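Local coordinates for protein tRNA-splicing endonuclease (Sulfolobus tokodaii, PDB 2CV8) that probably cleaves precursor tRNAs at both splice sites to release the intron, leaving 2',3'-cyclic phosphate and 5'-hydroxyl ends, at residues 20-25 with 40-45; 25-30 with 53-58; 79-82 with 87-90. All coordinates share one frame; numbering follows the deposited sequence.

The three contacts run from the outer edge of the N-terminal domain toward the catalytic C-terminal domain. Contacts 1 and 2 share Gly25, and their segments alternate along the chain. Their centres are about 11 Å apart, and they touch around Tyr22 and Tyr27. Together they pack helix 15-25, strand 29-30, the loop before strand 46-49 and helix 50-58. Contact 3 comes later in the chain, between helix 73-83 and helix 87-99. Its centre is about 15 Å from that of contact 2, which it touches where Val54 meets Phe87. Contacts 1 and 3, about 25 Å apart between centres, lie on opposite sides of the chain's centre. Helix 50-58 thus links the N-terminal sheet to the helices that lead into the catalytic domain.

Contact 1: 20-25 with 40-45; sequences LIYKMG and EEINSE
Ile42 lays its terminal methyl over one face of the Tyr22 ring. CD1 stands 3.7 Å from the ring centroid, 29° off the ring normal, which makes this a CH-pi contact. The methyl is displaced toward the root of the ring. Its nearest ring atoms are CG and CD2 of Tyr22, with Ile42 CD1 3.4 Å from CD2. Tyr22 reaches the loop because its CG is anti to the backbone N (chi1 -172°), which swings the ring out from the helix. The far end of the ring is fixed too, as Tyr22 OH is hydrogen-bonded to Pro36 O. With an alanine here in place of Tyr22, the Ile42 methyl is likely to lose its aromatic face and Pro36 O its hydroxyl partner. Nearer the solvent, Lys23 NZ lies 4.7 Å from Glu40 OE2. The charges are opposite, but the two groups do not touch, and the lysine is poorly ordered. Arg19, about one turn before Tyr22, donates a hydrogen bond from NE to Ile42 O. Within the N-terminal domain, the contact ties the loop before strand 46-49 to helix 15-25, with Pro30 of strand 29-30 also packed on Ile42, while Ile21 faces strand 9-12 and helix 50-58.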
loop_
_atom_site.group_PDB
_atom_site.type_symbol
_atom_site.label_atom_id
_atom_site.label_comp_id
_atom_site.label_asym_id
_atom_site.label_seq_id
_atom_site.Cartn_x
_atom_site.Cartn_y
_atom_site.Cartn_z
ATOM N N LEU B 20 -25.049 21.027 18.053
ATOM C CA LEU B 20 -25.651 21.023 16.722
ATOM C C LEU B 20 -24.625 20.605 15.671
ATOM O O LEU B 20 -24.880 19.712 14.858
ATOM C CB LEU B 20 -26.213 22.406 16.385
ATOM C CG LEU B 20 -27.310 22.916 17.323
ATOM C CD1 LEU B 20 -27.828 24.251 16.822
ATOM C CD2 LEU B 20 -28.443 21.902 17.402
ATOM N N ILE B 21 -23.464 21.251 15.703
ATOM C CA ILE B 21 -22.385 20.947 14.773
ATOM C C ILE B 21 -21.987 19.471 14.884
ATOM O O ILE B 21 -21.626 18.831 13.895
ATOM C CB ILE B 21 -21.150 21.832 15.063
ATOM C CG1 ILE B 21 -21.519 23.313 14.878
ATOM C CG2 ILE B 21 -20.004 21.454 14.135
ATOM C CD1 ILE B 21 -20.457 24.299 15.315
ATOM N N TYR B 22 -22.065 18.933 16.094
ATOM C CA TYR B 22 -21.705 17.546 16.328
ATOM C C TYR B 22 -22.815 16.645 15.820
ATOM O O TYR B 22 -22.555 15.589 15.250
ATOM C CB TYR B 22 -21.485 17.301 17.819
ATOM C CG TYR B 22 -20.922 15.937 18.122
ATOM C CD1 TYR B 22 -19.588 15.629 17.838
ATOM C CD2 TYR B 22 -21.725 14.942 18.672
ATOM C CE1 TYR B 22 -19.067 14.363 18.100
ATOM C CE2 TYR B 22 -21.214 13.669 18.933
ATOM C CZ TYR B 22 -19.887 13.388 18.648
ATOM O OH TYR B 22 -19.390 12.136 18.928
ATOM N N LYS B 23 -24.058 17.059 16.037
ATOM C CA LYS B 23 -25.191 16.267 15.576
ATOM C C LYS B 23 -25.153 16.144 14.057
ATOM O O LYS B 23 -25.397 15.065 13.514
ATOM C CB LYS B 23 -26.516 16.904 16.013
ATOM C CG LYS B 23 -27.109 16.295 17.278
ATOM C CD LYS B 23 -28.510 16.818 17.559
ATOM C CE LYS B 23 -29.167 16.043 18.693
ATOM N NZ LYS B 23 -28.403 16.127 19.972
HETATM N N MSE B 24 -24.839 17.252 13.385
HETATM C CA MSE B 24 -24.764 17.284 11.927
HETATM C C MSE B 24 -24.189 15.988 11.352
HETATM O O MSE B 24 -24.763 15.396 10.437
HETATM C CB MSE B 24 -23.908 18.469 11.461
HETATM C CG MSE B 24 -24.529 19.846 11.668
HETATM SE SE MSE B 24 -23.393 21.297 11.004
HETATM C CE MSE B 24 -23.259 20.672 9.173
ATOM N N GLY B 25 -23.057 15.548 11.888
ATOM C CA GLY B 25 -22.447 14.333 11.393
ATOM C C GLY B 25 -21.183 13.931 12.118
ATOM O O GLY B 25 -20.223 13.502 11.501
ATOM N N GLU B 40 -26.085 14.676 22.940
ATOM C CA GLU B 40 -26.835 14.873 24.156
ATOM C C GLU B 40 -25.915 14.884 25.378
ATOM O O GLU B 40 -26.170 15.595 26.352
ATOM C CB GLU B 40 -27.884 13.761 24.240
ATOM C CG GLU B 40 -29.100 14.060 25.079
ATOM C CD GLU B 40 -29.644 15.444 24.860
ATOM O OE1 GLU B 40 -29.096 16.393 25.464
ATOM O OE2 GLU B 40 -30.613 15.585 24.086
ATOM N N GLU B 41 -24.832 14.118 25.329
ATOM C CA GLU B 41 -23.909 14.081 26.463
ATOM C C GLU B 41 -22.728 15.052 26.373
ATOM O O GLU B 41 -21.750 14.909 27.099
ATOM C CB GLU B 41 -23.409 12.641 26.696
ATOM C CG GLU B 41 -22.988 11.878 25.446
ATOM C CD GLU B 41 -22.793 10.383 25.708
ATOM O OE1 GLU B 41 -21.939 10.027 26.552
ATOM O OE2 GLU B 41 -23.498 9.567 25.067
ATOM N N ILE B 42 -22.828 16.044 25.493
ATOM C CA ILE B 42 -21.770 17.040 25.323
ATOM C C ILE B 42 -22.071 18.270 26.178
ATOM O O ILE B 42 -23.137 18.879 26.045
ATOM C CB ILE B 42 -21.634 17.498 23.832
ATOM C CG1 ILE B 42 -21.158 16.332 22.962
ATOM C CG2 ILE B 42 -20.657 18.679 23.730
ATOM C CD1 ILE B 42 -21.053 16.661 21.472
ATOM N N ASN B 43 -21.135 18.638 27.047
ATOM C CA ASN B 43 -21.314 19.796 27.919
ATOM C C ASN B 43 -20.099 20.691 27.913
ATOM O O ASN B 43 -20.041 21.674 28.644
ATOM C CB ASN B 43 -21.580 19.360 29.355
ATOM C CG ASN B 43 -22.897 18.651 29.504
ATOM O OD1 ASN B 43 -23.020 17.462 29.196
ATOM N ND2 ASN B 43 -23.907 19.382 29.966
ATOM N N SER B 44 -19.121 20.340 27.097
ATOM C CA SER B 44 -17.915 21.137 27.012
ATOM C C SER B 44 -17.743 21.607 25.580
ATOM O O SER B 44 -18.250 20.984 24.653
ATOM C CB SER B 44 -16.708 20.316 27.458
ATOM O OG SER B 44 -16.575 19.133 26.689
ATOM N N GLU B 45 -17.036 22.718 25.417
ATOM C CA GLU B 45 -16.778 23.305 24.109
ATOM C C GLU B 45 -16.351 22.273 23.079
ATOM O O GLU B 45 -15.540 21.404 23.350
ATOM C CB GLU B 45 -15.716 24.404 24.226
ATOM C CG GLU B 45 -14.650 24.162 25.273
ATOM C CD GLU B 45 -15.030 24.717 26.629
ATOM O OE1 GLU B 45 -14.162 24.767 27.523
ATOM O OE2 GLU B 45 -16.200 25.107 26.801
#

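Contact 2: 25-30 with 53-58; sequences GYYGKP and GVYLVK
Tyr55 OH is hydrogen-bonded to Glu99 OE2, and the edge of the same Tyr55 ring meets Tyr27. There the Tyr27 hydroxyl lies in the plane of the Tyr55 ring, with Tyr27 OH 3.4 Å from Tyr55 CE2. This is an edge contact without a hydrogen bond. The two side chains cross at a slant, and Tyr27 CE2 comes 3.9 Å from Tyr55 CD2. Leu56 takes a face of the Tyr27 ring instead. Its CD2 methyl lies 3.8 Å from the ring centroid and 21° off the normal, a CH-pi contact set toward the rim. Tyr27 CE2 is the nearest ring atom, 3.6 Å from Leu56 CD2.

These residues join two parts of the N-terminal domain. Tyr27 lies in the turn between helix 15-25 and strand 29-30, an edge strand, within this chain, of the N-terminal mixed sheet. Helix 50-58 follows strand 46-49, the antiparallel neighbour of strand 29-30. Leu48 of that strand touches both Tyr27 and Leu56. Tyr27 is carried toward the helix with CG anti to its carbonyl carbon (chi1 -70°). In Tyr55 a chi1 of -178° places the ring across from the backbone N, which lets the ring edge meet Tyr27 while the hydroxyl reaches helix 87-99. From that helix, Arg98 makes a cation-pi contact with Tyr27, and Tyr94 also touches Tyr27.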
loop_
_atom_site.group_PDB
_atom_site.type_symbol
_atom_site.label_atom_id
_atom_site.label_comp_id
_atom_site.label_asym_id
_atom_site.label_seq_id
_atom_site.Cartn_x
_atom_site.Cartn_y
_atom_site.Cartn_z
ATOM N N GLY B 25 -23.057 15.548 11.888
ATOM C CA GLY B 25 -22.447 14.333 11.393
ATOM C C GLY B 25 -21.183 13.931 12.118
ATOM O O GLY B 25 -20.223 13.502 11.501
ATOM N N TYR B 26 -21.185 14.052 13.436
ATOM C CA TYR B 26 -20.022 13.690 14.237
ATOM C C TYR B 26 -18.766 14.469 13.860
ATOM O O TYR B 26 -17.767 13.898 13.428
ATOM C CB TYR B 26 -19.747 12.187 14.127
ATOM C CG TYR B 26 -20.919 11.329 14.550
ATOM C CD1 TYR B 26 -21.916 10.975 13.640
ATOM C CD2 TYR B 26 -21.039 10.878 15.869
ATOM C CE1 TYR B 26 -23.002 10.190 14.024
ATOM C CE2 TYR B 26 -22.123 10.092 16.269
ATOM C CZ TYR B 26 -23.101 9.749 15.337
ATOM O OH TYR B 26 -24.164 8.952 15.711
ATOM N N TYR B 27 -18.835 15.786 14.016
ATOM C CA TYR B 27 -17.703 16.646 13.735
ATOM C C TYR B 27 -17.079 17.064 15.067
ATOM O O TYR B 27 -17.779 17.205 16.073
ATOM C CB TYR B 27 -18.146 17.906 12.986
ATOM C CG TYR B 27 -18.596 17.675 11.563
ATOM C CD1 TYR B 27 -19.898 17.279 11.277
ATOM C CD2 TYR B 27 -17.715 17.857 10.501
ATOM C CE1 TYR B 27 -20.309 17.076 9.967
ATOM C CE2 TYR B 27 -18.114 17.648 9.187
ATOM C CZ TYR B 27 -19.407 17.262 8.928
ATOM O OH TYR B 27 -19.791 17.063 7.625
ATOM N N GLY B 28 -15.766 17.263 15.069
ATOM C CA GLY B 28 -15.082 17.684 16.274
ATOM C C GLY B 28 -15.175 16.748 17.463
ATOM O O GLY B 28 -15.866 15.725 17.432
ATOM N N LYS B 29 -14.465 17.122 18.524
ATOM C CA LYS B 29 -14.420 16.355 19.759
ATOM C C LYS B 29 -14.618 17.284 20.951
ATOM O O LYS B 29 -14.008 18.344 21.030
ATOM C CB LYS B 29 -13.067 15.660 19.865
ATOM C CG LYS B 29 -12.866 14.841 21.128
ATOM C CD LYS B 29 -11.480 14.202 21.146
ATOM C CE LYS B 29 -11.221 13.464 22.451
ATOM N NZ LYS B 29 -11.231 14.378 23.627
ATOM N N PRO B 30 -15.504 16.916 21.883
ATOM C CA PRO B 30 -15.714 17.776 23.048
ATOM C C PRO B 30 -14.525 17.640 23.987
ATOM O O PRO B 30 -13.882 16.587 24.043
ATOM C CB PRO B 30 -16.999 17.228 23.656
ATOM C CG PRO B 30 -17.718 16.665 22.482
ATOM C CD PRO B 30 -16.605 15.948 21.757
ATOM N N GLY B 53 -12.997 22.342 10.251
ATOM C CA GLY B 53 -13.470 23.710 10.157
ATOM C C GLY B 53 -13.511 24.246 8.734
ATOM O O GLY B 53 -14.487 24.881 8.326
ATOM N N VAL B 54 -12.445 24.000 7.981
ATOM C CA VAL B 54 -12.370 24.465 6.609
ATOM C C VAL B 54 -13.491 23.811 5.801
ATOM O O VAL B 54 -14.109 24.455 4.952
ATOM C CB VAL B 54 -10.968 24.148 5.984
ATOM C CG1 VAL B 54 -10.949 24.496 4.495
ATOM C CG2 VAL B 54 -9.890 24.954 6.701
ATOM N N TYR B 55 -13.765 22.537 6.073
ATOM C CA TYR B 55 -14.829 21.835 5.360
ATOM C C TYR B 55 -16.180 22.482 5.656
ATOM O O TYR B 55 -16.908 22.867 4.731
ATOM C CB TYR B 55 -14.886 20.359 5.765
ATOM C CG TYR B 55 -15.948 19.585 5.012
ATOM C CD1 TYR B 55 -15.910 19.495 3.622
ATOM C CD2 TYR B 55 -17.014 18.981 5.681
ATOM C CE1 TYR B 55 -16.903 18.831 2.912
ATOM C CE2 TYR B 55 -18.019 18.314 4.978
ATOM C CZ TYR B 55 -17.951 18.247 3.590
ATOM O OH TYR B 55 -18.928 17.609 2.872
ATOM N N LEU B 56 -16.506 22.601 6.947
ATOM C CA LEU B 56 -17.766 23.198 7.372
ATOM C C LEU B 56 -17.964 24.616 6.839
ATOM O O LEU B 56 -19.077 24.999 6.455
ATOM C CB LEU B 56 -17.862 23.197 8.897
ATOM C CG LEU B 56 -17.964 21.797 9.510
ATOM C CD1 LEU B 56 -18.057 21.908 11.030
ATOM C CD2 LEU B 56 -19.182 21.070 8.943
ATOM N N VAL B 57 -16.894 25.401 6.821
ATOM C CA VAL B 57 -16.994 26.752 6.297
ATOM C C VAL B 57 -17.411 26.661 4.830
ATOM O O VAL B 57 -18.372 27.301 4.405
ATOM C CB VAL B 57 -15.651 27.491 6.389
ATOM C CG1 VAL B 57 -15.659 28.687 5.449
ATOM C CG2 VAL B 57 -15.397 27.934 7.830
ATOM N N LYS B 58 -16.684 25.855 4.065
ATOM C CA LYS B 58 -16.971 25.672 2.652
ATOM C C LYS B 58 -18.401 25.182 2.454
ATOM O O LYS B 58 -19.027 25.474 1.438
ATOM C CB LYS B 58 -15.994 24.663 2.050
ATOM C CG LYS B 58 -16.194 24.375 0.573
ATOM C CD LYS B 58 -15.522 23.057 0.212
ATOM C CE LYS B 58 -15.739 22.674 -1.246
ATOM N NZ LYS B 58 -14.927 23.502 -2.178
#

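Contact 3: 79-82 with 87-90; sequences IGVT and FRIL
Helix 73-83 and helix 87-99 follow each other across a very short connection, and their backbones come close at Val81 and Phe87, whose CA atoms are 5.3 Å apart. Phe87, Val81 and Gly80 share most of the contact. A chi1 of -177° puts the Phe87 ring opposite its backbone N and turns it back against the preceding helix. One ring face then lies on the backbone of Gly80. The CA of Gly80 is 3.6 Å from the Phe87 ring centroid and 17° off the normal, a CH-pi contact offset toward the rim. The peptide that follows continues over the same ring: Gly80 C and Val81 N both lie above it, with Val81 N 3.7 Å from Phe87 CG. Glycine makes this possible. A CB at Gly80 would point toward the ring and clash with Phe87 CE1.

Val81 extends the contact past the ring. Its CG2 lies 4.1 Å from Phe87 CD2, and the two side chains cross at about a right angle. The same methyl sits over the centre of the Arg88 guanidinium. The other methyl, Val81 CG1, is 3.9 Å from Arg88 NH1. Val81 is poorly ordered, so this outer layer is less certain than the ring contact.

Phe87 also packs against Ile51 and Val54 of helix 50-58, and its ring meets Tyr77 edge-to-face. The tight turn sits where the chain passes from the N-terminal to the catalytic domain, and Leu90 of helix 87-99 touches Ala132 of strand 128-134. The contact is mostly dispersive: an aromatic face on a glycine CA and the following peptide, with valine methyls against a guanidinium at the exposed side. It probably depends on close fit more than on directed polar bonds.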
loop_
_atom_site.group_PDB
_atom_site.type_symbol
_atom_site.label_atom_id
_atom_site.label_comp_id
_atom_site.label_asym_id
_atom_site.label_seq_id
_atom_site.Cartn_x
_atom_site.Cartn_y
_atom_site.Cartn_z
ATOM N N ILE B 79 -4.271 28.944 5.958
ATOM C CA ILE B 79 -3.755 28.752 7.312
ATOM C C ILE B 79 -3.481 27.276 7.544
ATOM O O ILE B 79 -2.484 26.917 8.169
ATOM C CB ILE B 79 -4.747 29.242 8.381
ATOM C CG1 ILE B 79 -4.897 30.757 8.282
ATOM C CG2 ILE B 79 -4.258 28.854 9.769
ATOM C CD1 ILE B 79 -5.892 31.321 9.255
ATOM N N GLY B 80 -4.371 26.429 7.034
ATOM C CA GLY B 80 -4.195 24.998 7.178
ATOM C C GLY B 80 -2.877 24.578 6.553
ATOM O O GLY B 80 -2.116 23.804 7.142
ATOM N N VAL B 81 -2.603 25.095 5.361
ATOM C CA VAL B 81 -1.366 24.774 4.659
ATOM C C VAL B 81 -0.160 25.123 5.511
ATOM O O VAL B 81 0.784 24.342 5.599
ATOM C CB VAL B 81 -1.250 25.537 3.332
ATOM C CG1 VAL B 81 0.094 25.247 2.694
ATOM C CG2 VAL B 81 -2.379 25.133 2.395
ATOM N N THR B 82 -0.198 26.296 6.136
ATOM C CA THR B 82 0.895 26.758 6.991
ATOM C C THR B 82 1.026 25.989 8.318
ATOM O O THR B 82 2.126 25.573 8.708
ATOM C CB THR B 82 0.740 28.260 7.329
ATOM O OG1 THR B 82 0.782 29.031 6.125
ATOM C CG2 THR B 82 1.864 28.719 8.228
ATOM N N PHE B 87 -1.539 19.111 4.917
ATOM C CA PHE B 87 -2.876 19.668 4.894
ATOM C C PHE B 87 -3.575 19.479 3.553
ATOM O O PHE B 87 -4.736 19.080 3.523
ATOM C CB PHE B 87 -2.862 21.158 5.234
ATOM C CG PHE B 87 -4.240 21.772 5.289
ATOM C CD1 PHE B 87 -4.995 21.730 6.466
ATOM C CD2 PHE B 87 -4.816 22.328 4.141
ATOM C CE1 PHE B 87 -6.299 22.224 6.497
ATOM C CE2 PHE B 87 -6.125 22.826 4.160
ATOM C CZ PHE B 87 -6.867 22.771 5.341
ATOM N N ARG B 88 -2.883 19.774 2.455
ATOM C CA ARG B 88 -3.480 19.635 1.132
ATOM C C ARG B 88 -3.993 18.229 0.844
ATOM O O ARG B 88 -5.150 18.059 0.439
ATOM C CB ARG B 88 -2.494 20.038 0.030
ATOM C CG ARG B 88 -2.252 21.530 -0.089
ATOM C CD ARG B 88 -1.768 21.883 -1.489
ATOM N NE ARG B 88 -1.444 23.300 -1.612
ATOM C CZ ARG B 88 -0.332 23.856 -1.142
ATOM N NH1 ARG B 88 0.574 23.109 -0.521
ATOM N NH2 ARG B 88 -0.129 25.160 -1.284
ATOM N N ILE B 89 -3.158 17.217 1.053
ATOM C CA ILE B 89 -3.612 15.874 0.757
ATOM C C ILE B 89 -4.620 15.396 1.775
ATOM O O ILE B 89 -5.534 14.637 1.426
ATOM C CB ILE B 89 -2.446 14.869 0.660
ATOM C CG1 ILE B 89 -1.717 14.756 1.988
ATOM C CG2 ILE B 89 -1.487 15.313 -0.411
ATOM C CD1 ILE B 89 -0.691 13.642 2.004
ATOM N N LEU B 90 -4.469 15.846 3.024
ATOM C CA LEU B 90 -5.392 15.452 4.092
ATOM C C LEU B 90 -6.784 16.048 3.906
ATOM O O LEU B 90 -7.789 15.372 4.125
ATOM C CB LEU B 90 -4.848 15.861 5.462
ATOM C CG LEU B 90 -3.673 15.036 6.000
ATOM C CD1 LEU B 90 -3.183 15.649 7.279
ATOM C CD2 LEU B 90 -4.083 13.591 6.210
#